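Protein P47 (Clostridium botulinum, PDB 6EKT) belongs to a botulinum neurotoxin A2 gene cluster, resembles tubular lipid-binding (TULIP) proteins and may help protect the toxin during its passage through the host gut. Local coordinates at residues 351-357 with 396-401; 312-316 with 342-346; 238-242 with 405-409; 230-234 with 431-435. All blocks are in the same frame, centred on the assembly; numbering follows the deposited sequence.

Contact 1. Residues 351-357 with 396-401; sequences KKAYFEV and GFELIN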
loop_
_atom_site.group_PDB
_atom_site.type_symbol
_atom_site.label_atom_id
_atom_site.label_comp_id
_atom_site.label_asym_id
_atom_site.label_seq_id
_atom_site.Cartn_x
_atom_site.Cartn_y
_atom_site.Cartn_z
ATOM N N LYS A 351 -16.726 -1.278 11.628
ATOM C CA LYS A 351 -15.855 -1.606 10.484
ATOM C C LYS A 351 -16.437 -1.157 9.139
ATOM O O LYS A 351 -16.124 -1.735 8.098
ATOM C CB LYS A 351 -15.507 -3.121 10.478
ATOM C CG LYS A 351 -14.302 -3.547 11.323
ATOM C CD LYS A 351 -14.440 -3.219 12.801
ATOM C CE LYS A 351 -13.219 -3.647 13.595
ATOM N NZ LYS A 351 -13.459 -3.242 15.004
ATOM N N LYS A 352 -17.295 -0.140 9.159
ATOM C CA LYS A 352 -17.816 0.422 7.920
ATOM C C LYS A 352 -16.913 1.555 7.463
ATOM O O LYS A 352 -16.473 2.382 8.278
ATOM C CB LYS A 352 -19.263 0.923 8.064
ATOM C CG LYS A 352 -20.308 -0.166 8.291
ATOM C CD LYS A 352 -21.724 0.398 8.155
ATOM C CE LYS A 352 -22.752 -0.564 8.727
ATOM N NZ LYS A 352 -24.112 -0.153 8.303
ATOM N N ALA A 353 -16.638 1.560 6.164
ATOM C CA ALA A 353 -15.901 2.624 5.485
ATOM C C ALA A 353 -16.847 3.178 4.438
ATOM O O ALA A 353 -17.343 2.439 3.574
ATOM C CB ALA A 353 -14.654 2.084 4.824
ATOM N N TYR A 354 -17.098 4.481 4.525
ATOM C CA TYR A 354 -18.126 5.118 3.716
ATOM C C TYR A 354 -17.816 6.586 3.495
ATOM O O TYR A 354 -17.006 7.196 4.212
ATOM C CB TYR A 354 -19.519 4.932 4.374
ATOM C CG TYR A 354 -19.660 5.565 5.757
ATOM C CD1 TYR A 354 -19.263 4.881 6.914
ATOM C CD2 TYR A 354 -20.199 6.857 5.901
ATOM C CE1 TYR A 354 -19.395 5.461 8.177
ATOM C CE2 TYR A 354 -20.327 7.448 7.155
ATOM C CZ TYR A 354 -19.923 6.752 8.284
ATOM O OH TYR A 354 -20.059 7.353 9.515
ATOM N N PHE A 355 -18.486 7.149 2.498
ATOM C CA PHE A 355 -18.456 8.563 2.252
ATOM C C PHE A 355 -19.790 9.156 2.745
ATOM O O PHE A 355 -20.854 8.706 2.327
ATOM C CB PHE A 355 -18.216 8.828 0.772
ATOM C CG PHE A 355 -16.816 8.498 0.322
ATOM C CD1 PHE A 355 -15.796 9.441 0.449
ATOM C CD2 PHE A 355 -16.512 7.230 -0.206
ATOM C CE1 PHE A 355 -14.510 9.139 0.038
ATOM C CE2 PHE A 355 -15.218 6.928 -0.627
ATOM C CZ PHE A 355 -14.221 7.888 -0.506
ATOM N N GLU A 356 -19.697 10.115 3.668
ATOM C CA GLU A 356 -20.852 10.767 4.286
ATOM C C GLU A 356 -21.626 11.556 3.257
ATOM O O GLU A 356 -21.043 12.069 2.296
ATOM C CB GLU A 356 -20.401 11.765 5.358
ATOM C CG GLU A 356 -20.129 11.215 6.745
ATOM C CD GLU A 356 -19.673 12.304 7.709
ATOM O OE1 GLU A 356 -19.489 13.468 7.265
ATOM O OE2 GLU A 356 -19.474 11.996 8.907
ATOM N N VAL A 357 -22.934 11.694 3.491
ATOM C CA VAL A 357 -23.747 12.652 2.730
ATOM C C VAL A 357 -23.315 14.057 3.152
ATOM O O VAL A 357 -23.009 14.291 4.337
ATOM C CB VAL A 357 -25.257 12.436 3.013
ATOM C CG1 VAL A 357 -26.110 13.426 2.238
ATOM C CG2 VAL A 357 -25.662 11.002 2.671
ATOM N N GLY A 396 -23.717 9.985 -0.995
ATOM C CA GLY A 396 -22.964 9.208 -0.012
ATOM C C GLY A 396 -23.094 7.719 -0.307
ATOM O O GLY A 396 -24.123 7.274 -0.806
ATOM N N PHE A 397 -22.058 6.937 0.002
ATOM C CA PHE A 397 -22.073 5.489 -0.290
ATOM C C PHE A 397 -21.017 4.763 0.541
ATOM O O PHE A 397 -20.091 5.398 1.062
ATOM C CB PHE A 397 -21.845 5.226 -1.799
ATOM C CG PHE A 397 -20.522 5.751 -2.319
ATOM C CD1 PHE A 397 -20.390 7.089 -2.742
ATOM C CD2 PHE A 397 -19.401 4.913 -2.391
ATOM C CE1 PHE A 397 -19.177 7.570 -3.211
ATOM C CE2 PHE A 397 -18.188 5.395 -2.864
ATOM C CZ PHE A 397 -18.077 6.718 -3.268
ATOM N N GLU A 398 -21.167 3.443 0.645
ATOM C CA GLU A 398 -20.269 2.608 1.423
ATOM C C GLU A 398 -19.280 1.899 0.509
ATOM O O GLU A 398 -19.637 1.462 -0.587
ATOM C CB GLU A 398 -21.104 1.574 2.192
ATOM C CG GLU A 398 -20.514 1.098 3.504
ATOM C CD GLU A 398 -21.470 0.166 4.255
ATOM O OE1 GLU A 398 -22.669 0.481 4.365
ATOM O OE2 GLU A 398 -21.015 -0.882 4.739
ATOM N N LEU A 399 -18.030 1.777 0.967
ATOM C CA LEU A 399 -17.101 0.873 0.330
ATOM C C LEU A 399 -17.380 -0.527 0.827
ATOM O O LEU A 399 -17.961 -0.716 1.905
ATOM C CB LEU A 399 -15.649 1.248 0.657
ATOM C CG LEU A 399 -15.157 2.663 0.314
ATOM C CD1 LEU A 399 -13.680 2.756 0.679
ATOM C CD2 LEU A 399 -15.359 3.032 -1.153
ATOM N N ILE A 400 -16.963 -1.507 0.035
ATOM C CA ILE A 400 -16.875 -2.886 0.493
ATOM C C ILE A 400 -15.652 -2.951 1.388
ATOM O O ILE A 400 -14.524 -2.622 0.962
ATOM C CB ILE A 400 -16.683 -3.863 -0.678
ATOM C CG1 ILE A 400 -17.894 -3.824 -1.608
ATOM C CG2 ILE A 400 -16.403 -5.285 -0.174
ATOM C CD1 ILE A 400 -17.506 -4.013 -3.054
ATOM N N ASN A 401 -15.863 -3.364 2.633
ATOM C CA ASN A 401 -14.744 -3.588 3.520
ATOM C C ASN A 401 -14.189 -4.993 3.276
ATOM O O ASN A 401 -14.701 -5.958 3.844
ATOM C CB ASN A 401 -15.152 -3.366 4.993
ATOM C CG ASN A 401 -14.002 -3.614 5.977
ATOM O OD1 ASN A 401 -13.041 -4.316 5.671
ATOM N ND2 ASN A 401 -14.113 -3.050 7.174
HETATM O O HOH W 1 -17.469 -0.581 4.669
#

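Contact 2. Residues 312-316 with 342-346; sequences EGNKL and NKFVY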
loop_
_atom_site.group_PDB
_atom_site.type_symbol
_atom_site.label_atom_id
_atom_site.label_comp_id
_atom_site.label_asym_id
_atom_site.label_seq_id
_atom_site.Cartn_x
_atom_site.Cartn_y
_atom_site.Cartn_z
ATOM N N GLU A 312 -9.158 17.910 -0.521
ATOM C CA GLU A 312 -8.528 17.964 0.815
ATOM C C GLU A 312 -8.035 16.607 1.331
ATOM O O GLU A 312 -7.962 16.370 2.551
ATOM C CB GLU A 312 -9.435 18.667 1.844
ATOM C CG GLU A 312 -9.741 20.109 1.471
ATOM C CD GLU A 312 -10.758 20.801 2.378
ATOM O OE1 GLU A 312 -11.527 20.131 3.090
ATOM O OE2 GLU A 312 -10.774 22.043 2.380
ATOM N N GLY A 313 -7.673 15.733 0.393
ATOM C CA GLY A 313 -7.086 14.439 0.692
ATOM C C GLY A 313 -8.089 13.380 1.122
ATOM O O GLY A 313 -7.966 12.219 0.753
ATOM N N ASN A 314 -9.085 13.769 1.909
ATOM C CA ASN A 314 -9.955 12.765 2.552
ATOM C C ASN A 314 -11.437 12.902 2.151
ATOM O O ASN A 314 -12.301 12.328 2.798
ATOM C CB ASN A 314 -9.823 12.847 4.088
ATOM C CG ASN A 314 -10.409 14.131 4.672
ATOM O OD1 ASN A 314 -10.353 15.203 4.046
ATOM N ND2 ASN A 314 -10.966 14.039 5.891
ATOM N N LYS A 315 -11.717 13.690 1.121
ATOM C CA LYS A 315 -13.119 13.914 0.694
ATOM C C LYS A 315 -13.245 13.742 -0.816
ATOM O O LYS A 315 -12.247 13.821 -1.564
ATOM C CB LYS A 315 -13.585 15.327 1.106
ATOM C CG LYS A 315 -13.338 15.675 2.576
ATOM C CD LYS A 315 -13.725 17.105 2.919
ATOM C CE LYS A 315 -13.264 17.504 4.320
ATOM N NZ LYS A 315 -11.796 17.819 4.378
ATOM N N LEU A 316 -14.475 13.528 -1.268
ATOM C CA LEU A 316 -14.792 13.578 -2.676
ATOM C C LEU A 316 -15.563 14.864 -2.935
ATOM O O LEU A 316 -16.487 15.191 -2.174
ATOM C CB LEU A 316 -15.630 12.354 -3.091
ATOM C CG LEU A 316 -14.981 10.979 -2.983
ATOM C CD1 LEU A 316 -16.047 9.915 -3.239
ATOM C CD2 LEU A 316 -13.793 10.840 -3.935
ATOM N N ASN A 342 -18.097 15.183 0.085
ATOM C CA ASN A 342 -18.448 13.962 0.811
ATOM C C ASN A 342 -17.221 13.375 1.497
ATOM O O ASN A 342 -16.308 12.864 0.820
ATOM C CB ASN A 342 -19.067 12.946 -0.137
ATOM C CG ASN A 342 -20.359 13.458 -0.771
ATOM O OD1 ASN A 342 -20.321 14.260 -1.705
ATOM N ND2 ASN A 342 -21.506 13.046 -0.221
ATOM N N LYS A 343 -17.221 13.454 2.833
ATOM C CA LYS A 343 -16.052 13.089 3.641
ATOM C C LYS A 343 -15.962 11.585 3.852
ATOM O O LYS A 343 -16.944 10.946 4.235
ATOM C CB LYS A 343 -16.091 13.805 4.999
ATOM C CG LYS A 343 -14.836 13.587 5.853
ATOM C CD LYS A 343 -15.111 13.685 7.344
ATOM C CE LYS A 343 -15.033 15.116 7.839
ATOM N NZ LYS A 343 -15.516 15.186 9.251
ATOM N N PHE A 344 -14.758 11.029 3.661
ATOM C CA PHE A 344 -14.503 9.637 4.029
ATOM C C PHE A 344 -14.537 9.466 5.553
ATOM O O PHE A 344 -14.017 10.311 6.284
ATOM C CB PHE A 344 -13.139 9.139 3.473
ATOM C CG PHE A 344 -12.826 7.703 3.868
ATOM C CD1 PHE A 344 -13.514 6.629 3.274
ATOM C CD2 PHE A 344 -11.898 7.421 4.870
ATOM C CE1 PHE A 344 -13.248 5.312 3.656
ATOM C CE2 PHE A 344 -11.634 6.103 5.255
ATOM C CZ PHE A 344 -12.319 5.050 4.655
ATOM N N VAL A 345 -15.147 8.375 6.020
ATOM C CA VAL A 345 -15.168 7.996 7.431
ATOM C C VAL A 345 -14.887 6.503 7.504
ATOM O O VAL A 345 -15.427 5.726 6.708
ATOM C CB VAL A 345 -16.552 8.246 8.109
ATOM C CG1 VAL A 345 -16.534 7.788 9.565
ATOM C CG2 VAL A 345 -16.952 9.715 8.040
ATOM N N TYR A 346 -14.033 6.127 8.454
ATOM C CA TYR A 346 -13.884 4.745 8.872
ATOM C C TYR A 346 -14.325 4.672 10.318
ATOM O O TYR A 346 -13.724 5.299 11.202
ATOM C CB TYR A 346 -12.438 4.242 8.710
ATOM C CG TYR A 346 -12.249 2.816 9.207
ATOM C CD1 TYR A 346 -12.926 1.749 8.594
ATOM C CD2 TYR A 346 -11.414 2.534 10.303
ATOM C CE1 TYR A 346 -12.774 0.445 9.036
ATOM C CE2 TYR A 346 -11.249 1.229 10.754
ATOM C CZ TYR A 346 -11.930 0.194 10.114
ATOM O OH TYR A 346 -11.784 -1.097 10.538
HETATM O O HOH W 2 -11.509 11.178 6.603
#

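Contact 3. Residues 238-242 with 405-409; sequences VGLLI and DLINN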
loop_
_atom_site.group_PDB
_atom_site.type_symbol
_atom_site.label_atom_id
_atom_site.label_comp_id
_atom_site.label_asym_id
_atom_site.label_seq_id
_atom_site.Cartn_x
_atom_site.Cartn_y
_atom_site.Cartn_z
ATOM N N VAL A 238 1.944 -3.374 10.539
ATOM C CA VAL A 238 1.882 -3.699 9.106
ATOM C C VAL A 238 1.017 -2.625 8.428
ATOM O O VAL A 238 0.073 -2.121 9.022
ATOM C CB VAL A 238 1.299 -5.125 8.847
ATOM C CG1 VAL A 238 1.212 -5.441 7.356
ATOM C CG2 VAL A 238 2.166 -6.199 9.493
ATOM N N GLY A 239 1.360 -2.259 7.200
ATOM C CA GLY A 239 0.563 -1.293 6.474
ATOM C C GLY A 239 0.669 -1.442 4.981
ATOM O O GLY A 239 1.587 -2.081 4.467
ATOM N N LEU A 240 -0.279 -0.841 4.276
ATOM C CA LEU A 240 -0.129 -0.708 2.850
ATOM C C LEU A 240 -0.779 0.579 2.378
ATOM O O LEU A 240 -1.703 1.086 3.016
ATOM C CB LEU A 240 -0.643 -1.944 2.101
ATOM C CG LEU A 240 -2.111 -2.354 2.027
ATOM C CD1 LEU A 240 -2.887 -1.377 1.178
ATOM C CD2 LEU A 240 -2.231 -3.719 1.377
ATOM N N LEU A 241 -0.269 1.087 1.269
ATOM C CA LEU A 241 -0.740 2.315 0.679
ATOM C C LEU A 241 -1.059 2.063 -0.778
ATOM O O LEU A 241 -0.217 1.589 -1.544
ATOM C CB LEU A 241 0.319 3.423 0.816
ATOM C CG LEU A 241 -0.065 4.822 0.320
ATOM C CD1 LEU A 241 -1.261 5.368 1.101
ATOM C CD2 LEU A 241 1.146 5.767 0.433
ATOM N N ILE A 242 -2.288 2.395 -1.151
ATOM C CA ILE A 242 -2.767 2.264 -2.531
ATOM C C ILE A 242 -2.846 3.654 -3.168
ATOM O O ILE A 242 -3.366 4.580 -2.546
ATOM C CB ILE A 242 -4.156 1.587 -2.520
ATOM C CG1 ILE A 242 -4.031 0.166 -1.963
ATOM C CG2 ILE A 242 -4.773 1.511 -3.916
ATOM C CD1 ILE A 242 -5.299 -0.333 -1.290
ATOM N N ASP A 405 -8.490 -8.883 3.631
ATOM C CA ASP A 405 -8.128 -9.562 2.377
ATOM C C ASP A 405 -7.111 -8.781 1.545
ATOM O O ASP A 405 -6.154 -9.372 1.034
ATOM C CB ASP A 405 -9.353 -9.902 1.518
ATOM C CG ASP A 405 -10.274 -10.921 2.172
ATOM O OD1 ASP A 405 -9.875 -11.636 3.115
ATOM O OD2 ASP A 405 -11.435 -10.994 1.739
ATOM N N LEU A 406 -7.302 -7.465 1.427
ATOM C CA LEU A 406 -6.333 -6.631 0.706
ATOM C C LEU A 406 -4.942 -6.748 1.310
ATOM O O LEU A 406 -3.954 -6.979 0.598
ATOM C CB LEU A 406 -6.765 -5.149 0.629
ATOM C CG LEU A 406 -8.025 -4.799 -0.169
ATOM C CD1 LEU A 406 -8.138 -3.293 -0.334
ATOM C CD2 LEU A 406 -8.088 -5.472 -1.538
ATOM N N ILE A 407 -4.869 -6.638 2.632
ATOM C CA ILE A 407 -3.565 -6.619 3.287
ATOM C C ILE A 407 -2.912 -8.024 3.269
ATOM O O ILE A 407 -1.695 -8.132 3.380
ATOM C CB ILE A 407 -3.630 -5.873 4.655
ATOM C CG1 ILE A 407 -2.269 -5.238 5.012
ATOM C CG2 ILE A 407 -4.251 -6.753 5.725
ATOM C CD1 ILE A 407 -2.309 -4.248 6.171
ATOM N N ASN A 408 -3.729 -9.068 3.044
ATOM C CA ASN A 408 -3.256 -10.455 2.907
ATOM C C ASN A 408 -3.089 -10.965 1.476
ATOM O O ASN A 408 -2.557 -12.046 1.279
ATOM C CB ASN A 408 -4.180 -11.420 3.662
ATOM C CG ASN A 408 -4.036 -11.299 5.157
ATOM O OD1 ASN A 408 -2.950 -11.027 5.677
ATOM N ND2 ASN A 408 -5.131 -11.479 5.856
ATOM N N ASN A 409 -3.514 -10.179 0.490
ATOM C CA ASN A 409 -3.576 -10.637 -0.908
ATOM C C ASN A 409 -2.231 -10.860 -1.629
ATOM O O ASN A 409 -2.056 -11.855 -2.347
ATOM C CB ASN A 409 -4.413 -9.657 -1.732
ATOM C CG ASN A 409 -4.720 -10.189 -3.105
ATOM O OD1 ASN A 409 -5.536 -11.112 -3.266
ATOM N ND2 ASN A 409 -4.037 -9.652 -4.104
#

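Contact 4. Residues 230-234 with 431-435; sequences NILGN and CIQGN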
loop_
_atom_site.group_PDB
_atom_site.type_symbol
_atom_site.label_atom_id
_atom_site.label_comp_id
_atom_site.label_asym_id
_atom_site.label_seq_id
_atom_site.Cartn_x
_atom_site.Cartn_y
_atom_site.Cartn_z
ATOM N N ASN A 230 4.841 7.457 6.930
ATOM C CA ASN A 230 3.510 7.527 7.565
ATOM C C ASN A 230 2.614 6.328 7.251
ATOM O O ASN A 230 1.579 6.141 7.895
ATOM C CB ASN A 230 2.803 8.878 7.276
ATOM C CG ASN A 230 3.483 10.050 7.995
ATOM O OD1 ASN A 230 3.882 9.926 9.150
ATOM N ND2 ASN A 230 3.641 11.188 7.300
ATOM N N ILE A 231 3.029 5.496 6.291
ATOM C CA ILE A 231 2.361 4.209 6.037
ATOM C C ILE A 231 2.335 3.376 7.312
ATOM O O ILE A 231 1.337 2.708 7.609
ATOM C CB ILE A 231 3.005 3.427 4.875
ATOM C CG1 ILE A 231 2.816 4.198 3.569
ATOM C CG2 ILE A 231 2.429 2.010 4.769
ATOM C CD1 ILE A 231 3.597 3.651 2.397
ATOM N N LEU A 232 3.415 3.444 8.085
ATOM C CA LEU A 232 3.440 2.762 9.373
ATOM C C LEU A 232 3.255 3.735 10.538
ATOM O O LEU A 232 3.749 3.492 11.653
ATOM C CB LEU A 232 4.680 1.849 9.513
ATOM C CG LEU A 232 4.686 0.672 8.514
ATOM C CD1 LEU A 232 5.978 -0.120 8.495
ATOM C CD2 LEU A 232 3.547 -0.291 8.801
ATOM N N GLY A 233 2.507 4.815 10.282
ATOM C CA GLY A 233 2.109 5.790 11.323
ATOM C C GLY A 233 1.237 5.157 12.415
ATOM O O GLY A 233 0.790 4.010 12.267
ATOM N N ASN A 234 0.994 5.904 13.496
ATOM C CA ASN A 234 0.188 5.427 14.661
ATOM C C ASN A 234 0.778 4.132 15.245
ATOM O O ASN A 234 0.027 3.298 15.742
ATOM C CB ASN A 234 -1.306 5.154 14.312
ATOM C CG ASN A 234 -2.005 6.298 13.585
ATOM O OD1 ASN A 234 -2.234 7.372 14.150
ATOM N ND2 ASN A 234 -2.439 6.030 12.347
ATOM N N CYS A 431 -4.821 4.170 2.862
ATOM C CA CYS A 431 -3.880 3.449 3.733
ATOM C C CYS A 431 -4.611 2.543 4.703
ATOM O O CYS A 431 -5.474 3.000 5.455
ATOM C CB CYS A 431 -2.970 4.423 4.471
ATOM S SG CYS A 431 -1.751 3.617 5.535
ATOM N N ILE A 432 -4.277 1.264 4.641
ATOM C CA ILE A 432 -4.825 0.239 5.532
ATOM C C ILE A 432 -3.673 -0.194 6.448
ATOM O O ILE A 432 -2.607 -0.533 5.956
ATOM C CB ILE A 432 -5.369 -0.968 4.728
ATOM C CG1 ILE A 432 -6.553 -0.533 3.833
ATOM C CG2 ILE A 432 -5.775 -2.111 5.661
ATOM C CD1 ILE A 432 -6.917 -1.526 2.733
ATOM N N GLN A 433 -3.890 -0.166 7.761
ATOM C CA GLN A 433 -2.850 -0.575 8.726
ATOM C C GLN A 433 -3.426 -1.652 9.626
ATOM O O GLN A 433 -4.650 -1.667 9.893
ATOM C CB GLN A 433 -2.365 0.610 9.562
ATOM C CG GLN A 433 -1.659 1.717 8.784
ATOM C CD GLN A 433 -1.743 3.073 9.477
ATOM O OE1 GLN A 433 -2.672 3.330 10.244
ATOM N NE2 GLN A 433 -0.773 3.945 9.215
ATOM N N GLY A 434 -2.556 -2.558 10.069
ATOM C CA GLY A 434 -2.956 -3.673 10.931
ATOM C C GLY A 434 -1.903 -4.179 11.915
ATOM O O GLY A 434 -0.748 -3.715 11.933
ATOM N N ASN A 435 -2.331 -5.118 12.756
ATOM C CA ASN A 435 -1.429 -5.841 13.644
ATOM C C ASN A 435 -0.878 -7.058 12.945
ATOM O O ASN A 435 -1.576 -7.703 12.159
ATOM C CB ASN A 435 -2.141 -6.254 14.940
ATOM C CG ASN A 435 -2.379 -5.078 15.872
ATOM O OD1 ASN A 435 -1.615 -4.102 15.874
ATOM N ND2 ASN A 435 -3.433 -5.167 16.689
HETATM O O HOH W 3 -0.546 6.692 9.508
#

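Contact 1. Residues 351-357 with 396-401
The carbonyl oxygen of K351 receives the amide of N401, with ND2 2.6 Å from O and an N-H...O angle of 165°. The acceptor lies almost in the amide plane of N401, whereas ND2 is somewhat tilted from the carbonyl plane. A chi1 of 179° swings the N401 amide away from its own backbone N and over to K351, just ahead of the paired residues. From there the two segments run antiparallel. L399 N donates to A353 O at 2.8 Å, and F355 N reaches F397 O at 2.8 Å on a nearly straight path. One water extends the ladder, accepting from A353 N and donating to L399 O.

On one face of this ribbon the rings of F355 and F397 lie side by side and point the same way, centroids 5.0 Å apart and planes at 35°, with CD2 of F355 over a face of the F397 ring. CD2 of L399 meets the edge of the F355 ring at CE2, 3.9 Å away. Beside E398, on the face it shares with Y354, the aliphatic CG and CD of K352 pass its carboxylate, whose OE1 is 4.2 Å from K352 NZ, beyond salt-bridge range.

The short, weakly bonded strand at about 397-398 borders 352-368, which is bonded on its other side to 329-347. Helix 244-252 packs against the phenylalanine face through F247 and V252, and L316 of strand 315-326 touches both rings.

Contact 2. Residues 312-316 with 342-346
K315 and K343 face each other as an antiparallel non-hydrogen-bonded pair where strands 315-326 and 329-347, the two arms of a long beta hairpin, come together far from its turn. The CA atoms of this pair are 4.2 Å apart.

Backbone hydrogen bonds flank it. L316 and N342 form a hydrogen-bonded pair, with N342 N to L316 O at 2.8 Å and a reciprocal bond from L316 N to N342 O. F344 N then donates to N314 O at 2.9 Å, so a backbone bond is also made one residue before strand 315-326. Between these bonds, CA of K315 makes a CA-H...O contact with N342 O.

Van der Waals contact comes from the lysine stems: CG of K315 lies against CA and CB of K343, and CG of K343 also meets ND2 of N314. L316 and N342 project to the other face, where L316 touches F355 of the neighbouring strand 352-368.

Around K315 the polar side chains are tied within 312-316. K315 NZ forms a salt bridge with E312 OE1 at 2.7 Å, meeting that oxygen on its anti side, and donates to N314 OD1. A bend at the end of the lysine chain (chi4 77°) turns NZ to these acceptors. The other end of the N314 amide is bridged across the hairpin: ND2 donates to a water 3.0 Å away, which donates in turn to F344 O.

Contact 3. Residues 238-242 with 405-409
V238, L240 and I242 face I407 and L406 across a strand-on-helix contact, the axes of strand 238-242 and helix segment 405-409 crossing at 95° with a closest approach of 9.2 Å. This is a helix packed across one face of an antiparallel sheet, and every residue that touches is buried. No hydrogen bond joins the two segments; the side chains that meet are all aliphatic.

I407 supplies most of the helix side. Its CG1 branch stands anti to the backbone N (chi1 -152°, well off the ideal) and runs out toward the strand, placing CD1 3.9 Å from CG1 of V238. The same methyl comes to 4.1 Å from CA of G239. Closer to the helix, CG1 of I407 lies 3.9 Å from CD2 of L240. The isoleucine therefore spans V238 to L240 with successive atoms of one branch.

L406 serves the other end of the strand, where its CD1 meets CD1 of I242 at 4.2 Å. I432, on the adjoining strand 430-434, touches both L406 and I407 and widens the apolar surface facing the helix.

L240 reaches past the side chains to the helix backbone. With its CG between the backbone N and carbonyl carbon (chi1 68°), it places CD2 3.7 Å from CA of I407 and 3.8 Å from L406 O.

Contact 4. Residues 230-234 with 431-435
Q433 extends its carboxamide from strand 431-434 into the turn 230-234, and most of the polar contact is made through its two ends. NE2 donates to I231 O at 2.9 Å with an N-H...O angle of 163°. The acceptor lies close to the amide plane of Q433, yet NE2 stands above the carbonyl plane of I231, 61° out of it, so the bond is well directed for the donor but not along an acceptor lone pair. The second partner of NE2 is a water at 2.8 Å, which accepts from it and donates to N230 O. With two acceptors, I231 O and the water, both amide hydrogens of Q433 can be accounted for.

N230 O also accepts from G233 N at 2.9 Å, closing the turn, so this carbonyl has both a backbone donor and the water. G233 O approaches NE2 at a poor angle and is instead hydrogen-bonded to S236 OG. At the other end of the carboxamide, OE1 receives a weak hydrogen bond from N234 ND2, 3.4 Å away, and the two amide planes are nearly perpendicular (86°).

The extended chain of Q433 carries the amide to the turn, with CG 3.4 Å from I231 O. Beside it, SG of C431 is in contact with that same oxygen.

In sequence the turn follows strand 208-214 and precedes 238-242; I231 touches F210 of the former. Strand 430-434 is paired with 238-242 and 421-426, and I432, pointing away from the turn, meets helix 403-409.

Overall arrangement
The four contacts form two touching pairs. Contacts 1 and 2 have centres 10 Å apart and share one antiparallel sheet, in which strands 329-347 and 352-368 are neighbours: Y354 O lies 2.8 Å from V345 N, and E356 O lies 2.7 Å from N342 ND2. Contacts 3 and 4, also 10 Å apart, meet in another sheet through strands 238-242 and 430-434, with L240 N 2.9 Å from I432 O; helix 403-409 and turn 230-234 approach strand 430-434 from opposite faces. Between the pairs, centres are 18 to 20 Å apart. Contact 1 continues in sequence from 396-401 to the helix of contact 3. Contacts 1, 2 and 3 are all nested within the chain loop closed by contact 4.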